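Local atomic coordinates of insecticidal crystal protein Cry7Cal (Bacillus thuringiensis, PDB entry 5ZI1), a protein that is a locust-active delta endotoxin that probably binds receptors and forms pores in gut membranes. Residues 159-162 with 163-167; 172-175 with 176-180. All coordinates share one frame; numbering follows the deposited sequence.

Contact 1. Residues 159-162 with 163-167; sequences ELFG and AEWGM
F161 and W165, one helical turn apart, meet through a methylene and an indole: CB of F161 lies over one face of the W165 ring system, offset toward its rim, 3.6 Å from CE2. The phenyl ring itself does not stack on the indole; the two side chains slant across each other, CD2 of F161 staying 4.0 Å from CZ2 of W165. With CG of W165 beside its own backbone N (chi1 -65°), the indole swings back along the helix, and the same ring also has the F161 carbonyl oxygen over a face, 3.4 Å from CG. E164 reaches back beside F161. Its chain is extended beyond CG, and OE2 sits at the edge of the phenyl ring, near the ring plane, with the carboxylate turned 41° from it; the charge is paired through OE1 with R104.

The helix ends here in a Schellman motif. G166 takes a positive phi of 98°, and the chain turns back so that M167 N donates to G162 O at 2.9 Å, from above the carbonyl plane, and G166 N to A163 O at 3.1 Å. The bonds from W165 N to F161 O and G162 O are both weak, so the last turn is only weakly bonded. It is also kinked, since A163 N and E164 N make no bond to the turn before; a water spans the kink, donating to E159 O and accepting from A163 N. SD of M167 packs 3.7 Å from CA of G162.

Helix 73-101 supplies W100, whose ring meets W165 edge-to-face, along with Y93 and L97; V113 of helix 107-127 also touches the indole. F161 packs on A33 and I36 of helix 33-47, while A163 and M167 face I172 on helix 169-202.

Contact 2. Residues 172-175 with 176-180; sequences IDLF and YNEQK
E178 extends back along the preceding turn and divides its carboxylate between L174 and F175. OE1 touches the branch of L174, 3.6 Å from both CG and CD2, whereas OE2 stands 3.7 Å from CD1 of F175. The F175 and E178 side chains run alongside each other in the same direction, but the carboxylate is turned 84° from the phenyl plane. CG of L174 lies opposite its backbone N (chi1 -177°), which carries the isobutyl group to OE1 of E178. The contacts are apolar carbon against carboxylate oxygen; OE2 has a long, weak ion pair with K125.

Beneath these side chains runs regular alpha-helix, each N-H bonding to the carbonyl four residues back. E178 N to L174 O is 2.8 Å and nearly straight, at 171°; Q179 N donates to F175 O over the same distance. This is the start of the long helix 169-202 in the N-terminal helical bundle of the three-domain Cry toxin fold.

F175 turns inward, meeting F117 of helix 107-127 edge-to-face and touching L155 and A158 of helix 141-165. On another flank R239 forms a salt bridge with D173 OD1, which also accepts from Q169 NE2, and a cation-pi contact with Y176.

Contact 1 closes helix 141-165 and contact 2 follows it in sequence near the start of helix 169-202, their centres 13 Å apart. Both belong to the N-terminal helical domain and lie far from the centre of the chain, about 33 and 27 Å from it to the centres of contacts 1 and 2. They touch directly across the helical hairpin, where M167 CE lies 3.3 Å from F175 CD2. R239, already engaged by contact 2, also forms a salt bridge with E159 of contact 1. The hairpin thus links successive helices of the bundle that, in related Cry toxins, is thought to insert into membranes.

Contact 1. Residues 159-162 with 163-167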
ATOM      1  N   GLU A 159      20.089  -7.429 -16.993  1.00 49.79           N
ATOM      2  CA  GLU A 159      20.476  -6.095 -17.430  1.00 50.60           C
ATOM      3  C   GLU A 159      21.628  -5.555 -16.606  1.00 54.89           C
ATOM      4  O   GLU A 159      22.458  -4.802 -17.128  1.00 57.62           O
ATOM      5  CB  GLU A 159      19.286  -5.125 -17.393  1.00 54.47           C
ATOM      6  CG  GLU A 159      19.722  -3.696 -17.771  1.00 59.04           C
ATOM      7  CD  GLU A 159      19.457  -3.416 -19.257  1.00 61.26           C
ATOM      8  OE1 GLU A 159      18.767  -4.240 -19.901  1.00 56.03           O
ATOM      9  OE2 GLU A 159      19.981  -2.417 -19.819  1.00 61.12           O
ATOM     10  N   LEU A 160      21.710  -5.938 -15.331  1.00 54.52           N
ATOM     11  CA  LEU A 160      22.796  -5.428 -14.511  1.00 55.57           C
ATOM     12  C   LEU A 160      24.119  -6.098 -14.852  1.00 57.22           C
ATOM     13  O   LEU A 160      25.151  -5.425 -14.973  1.00 59.18           O
ATOM     14  CB  LEU A 160      22.490  -5.622 -13.027  1.00 57.07           C
ATOM     15  CG  LEU A 160      21.345  -4.827 -12.404  1.00 57.90           C
ATOM     16  CD1 LEU A 160      21.034  -5.423 -11.045  1.00 56.34           C
ATOM     17  CD2 LEU A 160      21.713  -3.369 -12.287  1.00 53.93           C
ATOM     18  N   PHE A 161      24.116  -7.417 -14.998  1.00 53.09           N
ATOM     19  CA  PHE A 161      25.357  -8.164 -15.052  1.00 52.23           C
ATOM     20  C   PHE A 161      25.554  -8.953 -16.344  1.00 58.58           C
ATOM     21  O   PHE A 161      26.658  -9.477 -16.556  1.00 58.83           O
ATOM     22  CB  PHE A 161      25.452  -9.126 -13.855  1.00 53.21           C
ATOM     23  CG  PHE A 161      25.045  -8.511 -12.516  1.00 58.72           C
ATOM     24  CD1 PHE A 161      25.721  -7.409 -11.995  1.00 55.75           C
ATOM     25  CD2 PHE A 161      24.016  -9.073 -11.763  1.00 54.18           C
ATOM     26  CE1 PHE A 161      25.358  -6.867 -10.768  1.00 60.67           C
ATOM     27  CE2 PHE A 161      23.650  -8.538 -10.523  1.00 57.71           C
ATOM     28  CZ  PHE A 161      24.314  -7.435 -10.028  1.00 57.63           C
ATOM     29  N   GLY A 162      24.545  -9.031 -17.220  1.00 54.66           N
ATOM     30  CA  GLY A 162      24.609  -9.866 -18.417  1.00 58.21           C
ATOM     31  C   GLY A 162      25.828  -9.680 -19.299  1.00 55.26           C
ATOM     32  O   GLY A 162      26.568 -10.635 -19.553  1.00 55.07           O
ATOM     33  N   ALA A 163      26.058  -8.447 -19.754  1.00 57.49           N
ATOM     34  CA  ALA A 163      27.215  -8.167 -20.602  1.00 56.92           C
ATOM     35  C   ALA A 163      28.516  -8.594 -19.933  1.00 60.75           C
ATOM     36  O   ALA A 163      29.423  -9.106 -20.601  1.00 61.40           O
ATOM     37  CB  ALA A 163      27.260  -6.682 -20.964  1.00 55.88           C
ATOM     38  N   GLU A 164      28.618  -8.427 -18.604  1.00 60.11           N
ATOM     39  CA  GLU A 164      29.836  -8.850 -17.919  1.00 59.50           C
ATOM     40  C   GLU A 164      29.923 -10.360 -17.761  1.00 60.26           C
ATOM     41  O   GLU A 164      31.019 -10.880 -17.527  1.00 63.42           O
ATOM     42  CB  GLU A 164      29.971  -8.172 -16.553  1.00 60.42           C
ATOM     43  CG  GLU A 164      29.387  -6.787 -16.470  1.00 64.54           C
ATOM     44  CD  GLU A 164      29.685  -6.131 -15.119  1.00 75.64           C
ATOM     45  OE1 GLU A 164      30.883  -5.954 -14.784  1.00 76.37           O
ATOM     46  OE2 GLU A 164      28.736  -5.804 -14.368  1.00 69.44           O
ATOM     47  N   TRP A 165      28.816 -11.077 -17.920  1.00 61.48           N
ATOM     48  CA  TRP A 165      28.859 -12.531 -17.976  1.00 55.92           C
ATOM     49  C   TRP A 165      29.207 -13.072 -19.351  1.00 63.58           C
ATOM     50  O   TRP A 165      29.375 -14.290 -19.492  1.00 64.69           O
ATOM     51  CB  TRP A 165      27.520 -13.115 -17.572  1.00 59.99           C
ATOM     52  CG  TRP A 165      27.143 -12.861 -16.172  1.00 57.85           C
ATOM     53  CD1 TRP A 165      27.964 -12.479 -15.144  1.00 57.83           C
ATOM     54  CD2 TRP A 165      25.834 -12.973 -15.625  1.00 55.87           C
ATOM     55  NE1 TRP A 165      27.235 -12.356 -13.987  1.00 53.29           N
ATOM     56  CE2 TRP A 165      25.923 -12.645 -14.258  1.00 57.11           C
ATOM     57  CE3 TRP A 165      24.591 -13.313 -16.160  1.00 53.88           C
ATOM     58  CZ2 TRP A 165      24.817 -12.660 -13.422  1.00 53.09           C
ATOM     59  CZ3 TRP A 165      23.496 -13.323 -15.329  1.00 52.64           C
ATOM     60  CH2 TRP A 165      23.614 -12.999 -13.977  1.00 50.51           C
ATOM     61  N   GLY A 166      29.317 -12.211 -20.358  1.00 65.09           N
ATOM     62  CA  GLY A 166      29.485 -12.650 -21.724  1.00 64.41           C
ATOM     63  C   GLY A 166      28.212 -12.676 -22.544  1.00 64.80           C
ATOM     64  O   GLY A 166      28.207 -13.260 -23.631  1.00 62.26           O
ATOM     65  N   MET A 167      27.132 -12.079 -22.054  1.00 64.60           N
ATOM     66  CA  MET A 167      25.905 -12.003 -22.824  1.00 60.39           C
ATOM     67  C   MET A 167      26.048 -10.951 -23.908  1.00 61.86           C
ATOM     68  O   MET A 167      26.589  -9.864 -23.670  1.00 65.88           O
ATOM     69  CB  MET A 167      24.716 -11.665 -21.920  1.00 55.92           C
ATOM     70  CG  MET A 167      24.116 -12.867 -21.220  1.00 53.76           C
ATOM     71  SD  MET A 167      22.674 -12.483 -20.218  1.00 60.42           S
ATOM     72  CE  MET A 167      21.578 -11.715 -21.367  1.00 53.70           C
TER
HETATM   73  O   HOH W   1      24.241  -6.049 -18.929  1.00 54.93           O

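Contact 2. Residues 172-175 with 176-180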
ATOM      1  N   ILE A 172      20.650  -9.753 -23.838  1.00 50.00           N
ATOM      2  CA  ILE A 172      20.284  -8.730 -22.856  1.00 51.72           C
ATOM      3  C   ILE A 172      18.980  -8.057 -23.249  1.00 53.14           C
ATOM      4  O   ILE A 172      18.096  -7.843 -22.411  1.00 44.81           O
ATOM      5  CB  ILE A 172      21.421  -7.698 -22.726  1.00 51.60           C
ATOM      6  CG1 ILE A 172      22.693  -8.372 -22.227  1.00 52.48           C
ATOM      7  CG2 ILE A 172      21.013  -6.526 -21.837  1.00 50.92           C
ATOM      8  CD1 ILE A 172      23.889  -7.459 -22.272  1.00 60.23           C
ATOM      9  N   ASP A 173      18.829  -7.732 -24.547  1.00 50.65           N
ATOM     10  CA  ASP A 173      17.616  -7.056 -25.009  1.00 49.61           C
ATOM     11  C   ASP A 173      16.406  -7.974 -24.965  1.00 50.05           C
ATOM     12  O   ASP A 173      15.282  -7.500 -24.756  1.00 51.22           O
ATOM     13  CB  ASP A 173      17.796  -6.525 -26.431  1.00 54.74           C
ATOM     14  CG  ASP A 173      18.698  -5.295 -26.499  1.00 57.24           C
ATOM     15  OD1 ASP A 173      19.105  -4.760 -25.442  1.00 55.65           O
ATOM     16  OD2 ASP A 173      18.973  -4.839 -27.627  1.00 60.60           O
ATOM     17  N   LEU A 174      16.600  -9.274 -25.194  1.00 50.09           N
ATOM     18  CA  LEU A 174      15.482 -10.206 -25.110  1.00 48.85           C
ATOM     19  C   LEU A 174      14.948 -10.276 -23.684  1.00 47.05           C
ATOM     20  O   LEU A 174      13.738 -10.160 -23.451  1.00 45.35           O
ATOM     21  CB  LEU A 174      15.920 -11.586 -25.583  1.00 51.26           C
ATOM     22  CG  LEU A 174      14.817 -12.655 -25.610  1.00 55.29           C
ATOM     23  CD1 LEU A 174      13.819 -12.389 -26.737  1.00 50.95           C
ATOM     24  CD2 LEU A 174      15.426 -14.049 -25.742  1.00 55.20           C
ATOM     25  N   PHE A 175      15.850 -10.440 -22.713  1.00 47.43           N
ATOM     26  CA  PHE A 175      15.444 -10.522 -21.307  1.00 49.17           C
ATOM     27  C   PHE A 175      14.742  -9.249 -20.852  1.00 46.08           C
ATOM     28  O   PHE A 175      13.711  -9.309 -20.169  1.00 44.65           O
ATOM     29  CB  PHE A 175      16.665 -10.817 -20.447  1.00 45.67           C
ATOM     30  CG  PHE A 175      17.112 -12.251 -20.522  1.00 47.88           C
ATOM     31  CD1 PHE A 175      16.225 -13.281 -20.258  1.00 49.74           C
ATOM     32  CD2 PHE A 175      18.407 -12.567 -20.867  1.00 46.76           C
ATOM     33  CE1 PHE A 175      16.631 -14.597 -20.320  1.00 51.90           C
ATOM     34  CE2 PHE A 175      18.824 -13.886 -20.940  1.00 45.94           C
ATOM     35  CZ  PHE A 175      17.933 -14.903 -20.668  1.00 46.96           C
ATOM     36  N   TYR A 176      15.266  -8.089 -21.257  1.00 46.52           N
ATOM     37  CA  TYR A 176      14.591  -6.821 -21.008  1.00 44.00           C
ATOM     38  C   TYR A 176      13.156  -6.852 -21.513  1.00 45.01           C
ATOM     39  O   TYR A 176      12.218  -6.548 -20.765  1.00 49.03           O
ATOM     40  CB  TYR A 176      15.367  -5.667 -21.661  1.00 49.24           C
ATOM     41  CG  TYR A 176      14.753  -4.320 -21.365  1.00 51.85           C
ATOM     42  CD1 TYR A 176      14.910  -3.732 -20.110  1.00 54.83           C
ATOM     43  CD2 TYR A 176      13.982  -3.651 -22.313  1.00 49.97           C
ATOM     44  CE1 TYR A 176      14.332  -2.507 -19.807  1.00 53.49           C
ATOM     45  CE2 TYR A 176      13.401  -2.416 -22.031  1.00 52.84           C
ATOM     46  CZ  TYR A 176      13.585  -1.845 -20.767  1.00 61.14           C
ATOM     47  OH  TYR A 176      13.025  -0.616 -20.448  1.00 56.09           O
ATOM     48  N   ASN A 177      12.959  -7.245 -22.777  1.00 44.20           N
ATOM     49  CA  ASN A 177      11.612  -7.231 -23.343  1.00 43.65           C
ATOM     50  C   ASN A 177      10.724  -8.288 -22.706  1.00 40.85           C
ATOM     51  O   ASN A 177       9.526  -8.063 -22.524  1.00 40.38           O
ATOM     52  CB  ASN A 177      11.659  -7.431 -24.858  1.00 48.72           C
ATOM     53  CG  ASN A 177      12.344  -6.281 -25.570  1.00 53.65           C
ATOM     54  OD1 ASN A 177      12.260  -5.128 -25.142  1.00 55.95           O
ATOM     55  ND2 ASN A 177      13.012  -6.586 -26.669  1.00 56.30           N
ATOM     56  N   GLU A 178      11.274  -9.462 -22.405  1.00 39.38           N
ATOM     57  CA  GLU A 178      10.504 -10.436 -21.647  1.00 45.83           C
ATOM     58  C   GLU A 178      10.054  -9.847 -20.312  1.00 46.59           C
ATOM     59  O   GLU A 178       8.885  -9.972 -19.934  1.00 46.57           O
ATOM     60  CB  GLU A 178      11.325 -11.700 -21.429  1.00 46.80           C
ATOM     61  CG  GLU A 178      11.527 -12.510 -22.682  1.00 55.83           C
ATOM     62  CD  GLU A 178      12.355 -13.742 -22.412  1.00 64.96           C
ATOM     63  OE1 GLU A 178      12.671 -14.471 -23.389  1.00 61.35           O
ATOM     64  OE2 GLU A 178      12.678 -13.969 -21.211  1.00 64.72           O
ATOM     65  N   GLN A 179      10.964  -9.163 -19.605  1.00 43.85           N
ATOM     66  CA  GLN A 179      10.615  -8.577 -18.307  1.00 44.07           C
ATOM     67  C   GLN A 179       9.471  -7.584 -18.448  1.00 43.19           C
ATOM     68  O   GLN A 179       8.505  -7.609 -17.677  1.00 46.91           O
ATOM     69  CB  GLN A 179      11.837  -7.896 -17.680  1.00 44.05           C
ATOM     70  CG  GLN A 179      11.602  -7.442 -16.223  1.00 47.57           C
ATOM     71  CD  GLN A 179      12.660  -6.475 -15.703  1.00 49.46           C
ATOM     72  OE1 GLN A 179      13.052  -5.526 -16.390  1.00 47.05           O
ATOM     73  NE2 GLN A 179      13.119  -6.707 -14.464  1.00 55.20           N
ATOM     74  N   LYS A 180       9.562  -6.715 -19.451  1.00 45.29           N
ATOM     75  CA  LYS A 180       8.510  -5.740 -19.716  1.00 46.74           C
ATOM     76  C   LYS A 180       7.160  -6.413 -19.905  1.00 50.82           C
ATOM     77  O   LYS A 180       6.155  -5.961 -19.349  1.00 53.91           O
ATOM     78  CB  LYS A 180       8.870  -4.907 -20.945  1.00 47.86           C
ATOM     79  CG  LYS A 180       7.877  -3.805 -21.229  1.00 54.53           C
ATOM     80  CD  LYS A 180       8.338  -2.897 -22.384  1.00 62.97           C
ATOM     81  CE  LYS A 180       9.522  -2.012 -21.980  1.00 67.33           C
ATOM     82  NZ  LYS A 180       9.104  -0.716 -21.328  1.00 67.90           N
TER